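Minor fimbrium subunit Mfa5 (Porphyromonas gingivalis ATCC 33277, PDB 6TO1) serves as an accessory subunit of the minor fimbriae, surface filaments that mediate biofilm formation and adhesion to host cells and other oral bacteria. Local coordinates at residues Thr403-Ile408 / Thr458-Ser463; Pro85-Val90 / Thr509-Glu514; Tyr593-Pro598 / Pro623-Ile628; Gly531-His536 / Asp567-Ser572. One frame throughout, in Å; residues are numbered along the deposited sequence. Where two conformers were deposited one is given.

Contact 1. Residues Thr403-Ile408 / Thr458-Ser463; sequences TINIGI and TILSSS
I408 and I459 form an antiparallel hydrogen-bonded pair, and G407 joins I408 in facing the same I459. The carbonyl I459 O accepts from two successive amides. G407 N reaches I459 O at 2.8 Å and I408 N reaches it at 3.0 Å, both in the carbonyl plane. I459 N returns a bond to I408 O at 2.8 Å. On the other side of G407, I406 faces L460 as a non-hydrogen-bonded pair.

S461 grips two carbonyls in a row. S461 N bonds to N405 O at 2.9 Å, coming from well above the carbonyl plane. S461 OG donates to I404 O at 2.8 Å, this time in the carbonyl plane. A chi1 of 60° sets OG between the backbone N and the carbonyl carbon, where it can make this bond.

I406 CD1 touches two side chains closely. I406 CD1 lies 3.3 Å from both T458 CG2 and L460 CD2, which is tighter than usual carbon contact. The I406 chain crosses T458 at about a right angle. The T458 hydroxyl bonds to Q409 O and leaves the methyl to meet I406. I408 and I459 send their side chains to one face and touch through their CB atoms at 4.1 Å. That face packs on strand 110-119, I408 on I117 and both isoleucines on T119.

The chain turns a corner at G407 as it enters strand 408-417. Two residues set against one, with a shared acceptor, make this a classic beta bulge.

Contact 2. Residues Pro85-Val90 / Thr509-Glu514; sequences PPVVPV and TNSNGE
S511 and N512 supply the direct hydrogen bonds to 85-90, and both use their side chains. They join the turn at the end of strand 501-510 to the chain leading into strand 90-98. V88 N donates to S511 OG at 2.9 Å in a nearly straight bond. N512 ND2 donates to P85 O at 2.9 Å, and the acceptor lies close to the amide plane of N512.

Two waters add bridges. One accepts from S511 OG at 2.6 Å and donates to P86 O and N512 OD1. The other accepts from S511 N and donates to V88 O at 2.7 Å. S511 OG therefore accepts a hydrogen bond from V88 N and donates one to water.

The remaining contacts are van der Waals. V87 sets CG1 and CG2 against N510 ND2, each at 3.8 Å, and crosses that side chain at about a right angle. V88 CG2 touches S511 CB at 3.6 Å. P85 and N512 slide past each other in opposite directions.

Bonds within 509-514 hold the turn in shape. N510 to G513 is a type I beta turn, and N510 OD1 makes an Asx turn with N512 N. E514 N reaches the same OD1 from the opposite face of its plane. N510 ND2 bonds to E514 OE1 at 2.9 Å.

P85, P86 and P89 have no amide proton to offer. The polar turn thus bonds to carbonyls and the V88 amide, while V87 packs on N510 and N512.

Contact 3. Residues Tyr593-Pro598 / Pro623-Ile628; sequences YYSVPP and PGQIGI
Y593 lays its ring over G627 in a CH-pi contact. G627 CA sits 4.0 Å from the centroid of the Y593 ring and 29° off its normal. G627 has no side chain on this face, and the ring fills the place where one would stand. Q625 also lies on this face. The Q625 chain bends at chi2 (-73°), which brings its NE2 to 3.5 Å from Y593 CB. OE1 of Q625 points the other way, to a water that also lies within bonding distance of S595 OG. S595 has OG anti to the backbone N (chi1 177°), where it meets P623 CG at 3.2 Å.

The other face carries Y594, V596 and I626. V596 and I626 cross at about a right angle, with CG2 of V596 3.8 Å from CG1 of I626. The Y594 ring and I628 also cross at about a right angle, and I626 O lies at the edge of that ring. This face looks inward. V596 packs on I533 and F639, I626 on A637, and Y594 on I533 and I582.

Between the two faces runs a regular antiparallel ladder of two strands. Y594 and I626 exchange two backbone bonds, with Y594 N to I626 O at 2.8 Å. V596 and G624 exchange two more, with V596 N to G624 O at 2.7 Å.

The chemistry divides by face. Tyrosine, serine and glutamine make the more exposed side, while aliphatic groups and Y594 turn this two-stranded antiparallel sheet toward the larger sheet beside it.

Contact 4. Residues Gly531-His536 / Asp567-Ser572; sequences GVIKRH and DFFLPS
R535 N donates to D567 O at 2.8 Å in an almost straight bond, and the two side chains repeat the pairing. R535 NE forms a salt bridge to D567 OD1, also at 2.8 Å. NE comes to the syn side of the carboxylate, 30° out of its plane. The guanidinium and carboxylate planes are 57° apart, so the two groups are not coplanar. The D567 carboxylate has further support, since OD2 is hydrogen-bonded to Y537 OH.

The R535 guanidinium is held from several sides. R535 NH2 makes a weak bond to F568 O at 3.2 Å. NH1 bonds to P597 O, just after the neighbouring strand 592-596. F569 CB lies over one guanidinium face, and NH1 sits at the edge of the F569 ring. These contacts probably limit rotation of the group.

The backbone is an antiparallel pairing of strand 565-568 with strand 530-539 in the mixed sheet. On its other flank strand 530-539 runs parallel to strand 634-643. R535 and D567 are the hydrogen-bonded pair, and K534 and F568 the non-hydrogen-bonded one. F569 N continues the ladder to I533 O at 2.9 Å. A water just beyond accepts from I533 N.

K534 and F568 lie side by side on the face opposite to R535. The K534 chain touches the ring through CG, 3.6 Å from F568 CE2, while its NZ forms a salt bridge with D476. V532 CB meets F568 CE2 at 4.0 Å. F569 instead packs alongside I533, with its CB 3.9 Å from I533 CG2.

The four contacts form two clusters along an elongated chain, with the centres of contacts 1 and 3 about 58 Å apart. Contacts 1 and 2 touch near the middle of the chain, where I404 meets V88 and P85. Contacts 3 and 4 touch farther out, through V596 on R535 and Y594 on P571, so strand 530-539 serves both. Contact 4 has no exposed residue among those that touch, whereas contact 3 has four and lies nearer the surface. Contact 2 joins a loop to the turn that ends a strand, through side-chain and water-mediated bonds. Contact 1 mixes a short, bulged strand pairing with serine bonds to carbonyls. Contact 3 is a regular ladder without a salt bridge. Contact 4 is the one with a salt bridge between its segments.

Contact 1. Residues Thr403-Ile408 / Thr458-Ser463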
# COMPACT_ATOMS: atom_id res chain seq x y z
N THR A 403 0.42 -0.81 9.39
CA THR A 403 0.76 -0.86 7.97
C THR A 403 -0.50 -0.53 7.18
O THR A 403 -1.61 -0.92 7.57
CB THR A 403 1.31 -2.22 7.56
OG1 THR A 403 0.34 -3.22 7.86
CG2 THR A 403 2.60 -2.51 8.30
N ILE A 404 -0.32 0.20 6.08
CA ILE A 404 -1.43 0.64 5.26
C ILE A 404 -1.98 -0.55 4.47
O ILE A 404 -1.23 -1.30 3.82
CB ILE A 404 -0.98 1.78 4.34
CG1 ILE A 404 -0.49 2.99 5.13
CG2 ILE A 404 -2.11 2.18 3.40
CD1 ILE A 404 -1.56 3.59 6.07
N ASN A 405 -3.30 -0.74 4.52
CA ASN A 405 -3.95 -1.93 3.99
C ASN A 405 -4.25 -1.83 2.50
O ASN A 405 -4.18 -2.83 1.79
CB ASN A 405 -5.25 -2.19 4.77
CG ASN A 405 -6.00 -3.43 4.30
OD1 ASN A 405 -5.44 -4.53 4.23
ND2 ASN A 405 -7.28 -3.26 3.99
N ILE A 406 -4.60 -0.64 2.02
CA ILE A 406 -5.01 -0.44 0.63
C ILE A 406 -3.89 0.25 -0.13
O ILE A 406 -3.33 1.25 0.32
CB ILE A 406 -6.29 0.39 0.53
CG1 ILE A 406 -7.46 -0.24 1.28
CG2 ILE A 406 -6.65 0.60 -0.96
CD1 ILE A 406 -7.84 -1.58 0.84
N GLY A 407 -3.59 -0.27 -1.32
CA GLY A 407 -2.59 0.36 -2.16
C GLY A 407 -3.22 1.28 -3.18
O GLY A 407 -2.74 2.40 -3.39
N ILE A 408 -4.30 0.82 -3.81
CA ILE A 408 -5.07 1.59 -4.78
C ILE A 408 -6.55 1.53 -4.39
O ILE A 408 -7.10 0.43 -4.23
CB ILE A 408 -4.86 1.03 -6.21
CG1 ILE A 408 -3.44 1.35 -6.68
CG2 ILE A 408 -5.92 1.52 -7.15
CD1 ILE A 408 -3.01 0.44 -7.83
N THR A 458 -10.56 -1.81 -5.70
CA THR A 458 -9.51 -1.63 -4.70
C THR A 458 -8.47 -2.75 -4.81
O THR A 458 -8.81 -3.92 -4.95
CB THR A 458 -10.12 -1.63 -3.29
OG1 THR A 458 -10.94 -0.47 -3.13
CG2 THR A 458 -9.02 -1.63 -2.25
N ILE A 459 -7.19 -2.37 -4.75
CA ILE A 459 -6.09 -3.31 -4.72
C ILE A 459 -5.35 -3.11 -3.40
O ILE A 459 -4.93 -1.99 -3.08
CB ILE A 459 -5.12 -3.09 -5.89
CG1 ILE A 459 -5.84 -3.21 -7.24
CG2 ILE A 459 -3.98 -4.12 -5.82
CD1 ILE A 459 -6.48 -4.55 -7.45
N LEU A 460 -5.18 -4.19 -2.64
CA LEU A 460 -4.50 -4.11 -1.36
C LEU A 460 -3.01 -3.86 -1.52
O LEU A 460 -2.42 -4.01 -2.60
CB LEU A 460 -4.70 -5.41 -0.58
CG LEU A 460 -6.15 -5.82 -0.35
CD1 LEU A 460 -6.25 -7.05 0.53
CD2 LEU A 460 -6.91 -4.68 0.31
N SER A 461 -2.37 -3.47 -0.42
CA SER A 461 -0.93 -3.30 -0.41
C SER A 461 -0.23 -4.65 -0.54
O SER A 461 -0.83 -5.71 -0.35
CB SER A 461 -0.51 -2.57 0.87
OG SER A 461 -0.90 -3.35 1.99
N SER A 462 1.04 -4.59 -0.93
CA SER A 462 1.90 -5.76 -1.07
C SER A 462 1.22 -6.82 -1.94
O SER A 462 1.15 -8.00 -1.61
CB SER A 462 2.27 -6.33 0.30
OG SER A 462 2.96 -5.34 1.05
N SER A 463 0.70 -6.37 -3.09
CA SER A 463 -0.13 -7.22 -3.93
C SER A 463 0.16 -6.94 -5.39
O SER A 463 0.86 -5.99 -5.75
CB SER A 463 -1.63 -6.99 -3.67
OG SER A 463 -2.00 -7.39 -2.36
O HOH W 1 -3.44 -5.43 3.12

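Contact 2. Residues Pro85-Val90 / Thr509-Glu514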
# COMPACT_ATOMS: atom_id res chain seq x y z
N PRO A 85 -0.14 9.38 6.49
CA PRO A 85 0.94 8.42 6.34
C PRO A 85 1.57 8.53 4.97
O PRO A 85 0.97 9.13 4.06
CB PRO A 85 0.24 7.06 6.51
CG PRO A 85 -1.13 7.31 6.08
CD PRO A 85 -1.47 8.73 6.44
N PRO A 86 2.76 7.96 4.76
CA PRO A 86 3.30 7.87 3.40
C PRO A 86 2.34 7.16 2.46
O PRO A 86 1.57 6.28 2.86
CB PRO A 86 4.59 7.05 3.58
CG PRO A 86 4.96 7.23 5.07
CD PRO A 86 3.61 7.26 5.75
N VAL A 87 2.42 7.52 1.19
CA VAL A 87 1.62 6.89 0.14
C VAL A 87 2.20 5.53 -0.24
O VAL A 87 3.43 5.38 -0.37
CB VAL A 87 1.55 7.81 -1.10
CG1 VAL A 87 0.92 7.04 -2.30
CG2 VAL A 87 0.78 9.08 -0.79
N VAL A 88 1.33 4.55 -0.46
CA VAL A 88 1.78 3.20 -0.83
C VAL A 88 2.32 3.24 -2.26
O VAL A 88 1.62 3.74 -3.18
CB VAL A 88 0.64 2.19 -0.72
CG1 VAL A 88 1.08 0.84 -1.30
CG2 VAL A 88 0.20 2.02 0.72
N PRO A 89 3.54 2.76 -2.50
CA PRO A 89 4.10 2.80 -3.86
C PRO A 89 3.33 1.90 -4.79
O PRO A 89 2.89 0.81 -4.41
CB PRO A 89 5.54 2.32 -3.69
CG PRO A 89 5.87 2.72 -2.22
CD PRO A 89 4.58 2.39 -1.50
N VAL A 90 3.21 2.36 -6.03
CA VAL A 90 2.54 1.65 -7.10
C VAL A 90 3.47 1.64 -8.30
O VAL A 90 4.09 2.66 -8.62
CB VAL A 90 1.20 2.32 -7.47
CG1 VAL A 90 0.54 1.63 -8.67
CG2 VAL A 90 0.26 2.34 -6.28
N THR A 509 -6.62 6.29 -7.86
CA THR A 509 -6.70 6.99 -6.57
C THR A 509 -5.79 6.26 -5.59
O THR A 509 -5.93 5.03 -5.40
CB THR A 509 -8.14 7.04 -6.07
OG1 THR A 509 -8.91 7.75 -7.03
CG2 THR A 509 -8.18 7.77 -4.72
N ASN A 510 -4.84 6.99 -5.00
CA ASN A 510 -3.78 6.36 -4.23
C ASN A 510 -4.27 6.05 -2.82
O ASN A 510 -5.44 6.24 -2.48
CB ASN A 510 -2.52 7.23 -4.26
CG ASN A 510 -2.64 8.51 -3.45
OD1 ASN A 510 -3.54 8.67 -2.63
ND2 ASN A 510 -1.68 9.40 -3.65
N SER A 511 -3.37 5.52 -2.00
CA SER A 511 -3.74 4.97 -0.70
C SER A 511 -4.23 6.03 0.28
O SER A 511 -4.81 5.66 1.31
CB SER A 511 -2.55 4.23 -0.10
OG SER A 511 -1.46 5.12 0.15
N ASN A 512 -4.02 7.31 -0.02
CA ASN A 512 -4.56 8.38 0.82
C ASN A 512 -5.72 9.12 0.16
O ASN A 512 -6.10 10.19 0.62
CB ASN A 512 -3.48 9.38 1.20
CG ASN A 512 -2.49 8.82 2.18
OD1 ASN A 512 -2.78 7.87 2.88
ND2 ASN A 512 -1.29 9.38 2.20
N GLY A 513 -6.27 8.58 -0.93
CA GLY A 513 -7.44 9.16 -1.53
C GLY A 513 -7.19 10.27 -2.52
O GLY A 513 -8.14 10.93 -2.94
N GLU A 514 -5.95 10.43 -2.98
CA GLU A 514 -5.63 11.42 -4.00
C GLU A 514 -5.91 10.81 -5.37
O GLU A 514 -5.27 9.82 -5.74
CB GLU A 514 -4.19 11.88 -3.89
CG GLU A 514 -3.80 12.41 -2.53
CD GLU A 514 -2.35 12.82 -2.51
OE1 GLU A 514 -1.48 11.94 -2.32
OE2 GLU A 514 -2.08 14.03 -2.70
O HOH W 2 -1.10 5.77 2.63
O HOH W 3 -0.99 4.43 -3.36

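Contact 3. Residues Tyr593-Pro598 / Pro623-Ile628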
# COMPACT_ATOMS: atom_id res chain seq x y z
N TYR A 593 12.48 -14.67 -50.66
CA TYR A 593 11.77 -15.03 -51.88
C TYR A 593 11.65 -16.54 -52.02
O TYR A 593 12.56 -17.29 -51.66
CB TYR A 593 12.48 -14.45 -53.10
CG TYR A 593 12.20 -12.99 -53.30
CD1 TYR A 593 11.07 -12.58 -53.96
CD2 TYR A 593 13.06 -12.02 -52.80
CE1 TYR A 593 10.79 -11.26 -54.15
CE2 TYR A 593 12.79 -10.68 -52.98
CZ TYR A 593 11.66 -10.31 -53.66
OH TYR A 593 11.35 -8.99 -53.88
N TYR A 594 10.49 -16.98 -52.49
CA TYR A 594 10.22 -18.39 -52.73
C TYR A 594 9.80 -18.58 -54.18
O TYR A 594 9.21 -17.67 -54.79
CB TYR A 594 9.15 -18.90 -51.80
CG TYR A 594 9.62 -18.90 -50.37
CD1 TYR A 594 10.21 -20.02 -49.82
CD2 TYR A 594 9.49 -17.76 -49.58
CE1 TYR A 594 10.66 -20.04 -48.53
CE2 TYR A 594 9.94 -17.77 -48.27
CZ TYR A 594 10.51 -18.91 -47.76
OH TYR A 594 10.97 -18.95 -46.47
N SER A 595 10.08 -19.77 -54.71
CA SER A 595 9.76 -20.13 -56.09
C SER A 595 8.41 -20.84 -56.10
O SER A 595 8.28 -21.98 -55.64
CB SER A 595 10.87 -21.01 -56.69
OG SER A 595 10.53 -21.42 -58.01
N VAL A 596 7.39 -20.14 -56.56
CA VAL A 596 6.01 -20.55 -56.34
C VAL A 596 5.42 -21.01 -57.67
O VAL A 596 5.31 -20.20 -58.60
CB VAL A 596 5.16 -19.43 -55.73
CG1 VAL A 596 3.76 -19.91 -55.53
CG2 VAL A 596 5.81 -19.00 -54.42
N PRO A 597 4.99 -22.27 -57.79
CA PRO A 597 4.32 -22.70 -59.01
C PRO A 597 2.81 -22.76 -58.80
O PRO A 597 2.33 -22.91 -57.67
CB PRO A 597 4.90 -24.11 -59.22
CG PRO A 597 4.91 -24.65 -57.80
CD PRO A 597 5.17 -23.41 -56.87
N PRO A 598 2.03 -22.67 -59.87
CA PRO A 598 0.59 -22.96 -59.73
C PRO A 598 0.38 -24.44 -59.43
O PRO A 598 1.18 -25.30 -59.80
CB PRO A 598 0.02 -22.57 -61.10
CG PRO A 598 1.16 -22.79 -62.05
CD PRO A 598 2.45 -22.53 -61.28
N PRO A 623 7.73 -21.27 -62.53
CA PRO A 623 7.32 -20.71 -61.23
C PRO A 623 7.67 -19.23 -61.12
O PRO A 623 8.40 -18.68 -61.97
CB PRO A 623 8.11 -21.55 -60.24
CG PRO A 623 9.41 -21.80 -60.96
CD PRO A 623 9.06 -21.92 -62.44
N GLY A 624 7.19 -18.59 -60.06
CA GLY A 624 7.42 -17.18 -59.86
C GLY A 624 7.97 -16.89 -58.47
O GLY A 624 7.69 -17.59 -57.50
N GLN A 625 8.81 -15.86 -58.42
CA GLN A 625 9.43 -15.40 -57.17
C GLN A 625 8.42 -14.58 -56.39
O GLN A 625 7.93 -13.55 -56.89
CB GLN A 625 10.67 -14.57 -57.48
CG GLN A 625 11.78 -15.37 -58.14
CD GLN A 625 12.43 -16.29 -57.15
OE1 GLN A 625 12.17 -17.49 -57.12
NE2 GLN A 625 13.28 -15.72 -56.31
N ILE A 626 8.08 -15.04 -55.18
CA ILE A 626 7.18 -14.34 -54.27
C ILE A 626 7.92 -14.16 -52.95
O ILE A 626 8.46 -15.12 -52.40
CB ILE A 626 5.86 -15.11 -54.04
CG1 ILE A 626 5.17 -15.42 -55.37
CG2 ILE A 626 4.92 -14.31 -53.12
CD1 ILE A 626 4.57 -14.24 -56.08
N GLY A 627 7.92 -12.93 -52.43
CA GLY A 627 8.72 -12.58 -51.26
C GLY A 627 7.86 -12.13 -50.08
O GLY A 627 6.84 -11.47 -50.27
N ILE A 628 8.29 -12.53 -48.88
CA ILE A 628 7.61 -12.18 -47.64
C ILE A 628 8.63 -11.82 -46.57
O ILE A 628 9.82 -12.18 -46.66
CB ILE A 628 6.71 -13.33 -47.13
CG1 ILE A 628 7.51 -14.64 -46.99
CG2 ILE A 628 5.51 -13.52 -48.04
CD1 ILE A 628 6.69 -15.81 -46.49
O HOH W 4 10.81 -18.73 -59.56

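Contact 4. Residues Gly531-His536 / Asp567-Ser572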
# COMPACT_ATOMS: atom_id res chain seq x y z
N GLY A 531 4.74 -16.22 -42.12
CA GLY A 531 3.95 -15.60 -43.15
C GLY A 531 3.21 -16.64 -43.98
O GLY A 531 3.20 -17.83 -43.66
N VAL A 532 2.55 -16.14 -45.03
CA VAL A 532 1.82 -16.99 -45.95
C VAL A 532 2.07 -16.53 -47.38
O VAL A 532 2.45 -15.39 -47.63
CB VAL A 532 0.30 -16.98 -45.69
CG1 VAL A 532 -0.02 -17.51 -44.31
CG2 VAL A 532 -0.29 -15.59 -45.90
N ILE A 533 1.85 -17.45 -48.32
CA ILE A 533 1.85 -17.13 -49.74
C ILE A 533 0.58 -17.71 -50.32
O ILE A 533 0.35 -18.92 -50.27
CB ILE A 533 3.10 -17.67 -50.46
CG1 ILE A 533 4.31 -16.85 -50.00
CG2 ILE A 533 2.94 -17.59 -51.99
CD1 ILE A 533 5.68 -17.37 -50.42
N LYS A 534 -0.29 -16.83 -50.79
CA LYS A 534 -1.55 -17.21 -51.39
C LYS A 534 -1.33 -17.31 -52.90
O LYS A 534 -0.62 -16.48 -53.49
CB LYS A 534 -2.62 -16.19 -51.09
CG LYS A 534 -2.90 -16.03 -49.61
CD LYS A 534 -4.12 -15.16 -49.39
CE LYS A 534 -3.78 -13.83 -48.73
NZ LYS A 534 -5.03 -13.13 -48.27
N ARG A 535 -1.92 -18.33 -53.51
CA ARG A 535 -1.92 -18.51 -54.96
C ARG A 535 -3.34 -18.29 -55.47
O ARG A 535 -4.29 -18.90 -54.97
CB ARG A 535 -1.41 -19.91 -55.31
CG ARG A 535 0.03 -20.12 -54.87
CD ARG A 535 0.58 -21.46 -55.37
NE ARG A 535 0.06 -22.57 -54.58
CZ ARG A 535 0.59 -23.79 -54.54
NH1 ARG A 535 1.65 -24.08 -55.29
NH2 ARG A 535 0.07 -24.71 -53.75
N HIS A 536 -3.48 -17.38 -56.43
CA HIS A 536 -4.77 -17.06 -57.02
C HIS A 536 -4.75 -17.49 -58.49
O HIS A 536 -3.70 -17.47 -59.14
CB HIS A 536 -5.07 -15.57 -56.96
CG HIS A 536 -4.89 -14.97 -55.60
ND1 HIS A 536 -5.94 -14.81 -54.71
CD2 HIS A 536 -3.79 -14.48 -54.98
CE1 HIS A 536 -5.49 -14.24 -53.60
NE2 HIS A 536 -4.19 -14.04 -53.73
N ASP A 567 -5.44 -21.03 -53.00
CA ASP A 567 -4.81 -21.98 -52.09
C ASP A 567 -3.52 -21.37 -51.56
O ASP A 567 -3.12 -20.28 -51.95
CB ASP A 567 -4.57 -23.36 -52.74
CG ASP A 567 -3.61 -23.32 -53.94
OD1 ASP A 567 -2.70 -22.50 -53.99
OD2 ASP A 567 -3.76 -24.17 -54.84
N PHE A 568 -2.87 -22.09 -50.66
CA PHE A 568 -1.64 -21.64 -50.05
C PHE A 568 -0.47 -22.47 -50.53
O PHE A 568 -0.62 -23.65 -50.85
CB PHE A 568 -1.71 -21.72 -48.52
CG PHE A 568 -2.66 -20.74 -47.93
CD1 PHE A 568 -3.96 -21.10 -47.68
CD2 PHE A 568 -2.26 -19.45 -47.64
CE1 PHE A 568 -4.86 -20.21 -47.13
CE2 PHE A 568 -3.16 -18.54 -47.09
CZ PHE A 568 -4.47 -18.93 -46.83
N PHE A 569 0.70 -21.83 -50.55
CA PHE A 569 1.96 -22.43 -50.93
C PHE A 569 2.81 -22.67 -49.70
O PHE A 569 2.97 -21.77 -48.87
CB PHE A 569 2.73 -21.53 -51.90
CG PHE A 569 4.20 -21.88 -52.05
CD1 PHE A 569 4.61 -22.87 -52.93
CD2 PHE A 569 5.17 -21.20 -51.32
CE1 PHE A 569 5.96 -23.19 -53.06
CE2 PHE A 569 6.51 -21.52 -51.44
CZ PHE A 569 6.91 -22.51 -52.32
N LEU A 570 3.38 -23.87 -49.60
CA LEU A 570 4.30 -24.22 -48.53
C LEU A 570 5.62 -24.69 -49.12
O LEU A 570 5.64 -25.69 -49.86
CB LEU A 570 3.68 -25.30 -47.64
CG LEU A 570 4.16 -25.37 -46.20
CD1 LEU A 570 3.87 -24.08 -45.47
CD2 LEU A 570 3.51 -26.55 -45.49
N PRO A 571 6.73 -24.04 -48.86
CA PRO A 571 8.00 -24.44 -49.44
C PRO A 571 8.53 -25.68 -48.73
O PRO A 571 7.94 -26.17 -47.77
CB PRO A 571 8.89 -23.23 -49.21
CG PRO A 571 8.36 -22.66 -47.91
CD PRO A 571 6.90 -22.98 -47.84
N SER A 572 9.64 -26.20 -49.25
CA SER A 572 10.33 -27.30 -48.59
C SER A 572 11.28 -26.76 -47.53
O SER A 572 11.62 -25.57 -47.49
CB SER A 572 11.09 -28.15 -49.60
OG SER A 572 10.30 -29.24 -50.04
O HOH W 5 1.40 -20.05 -47.33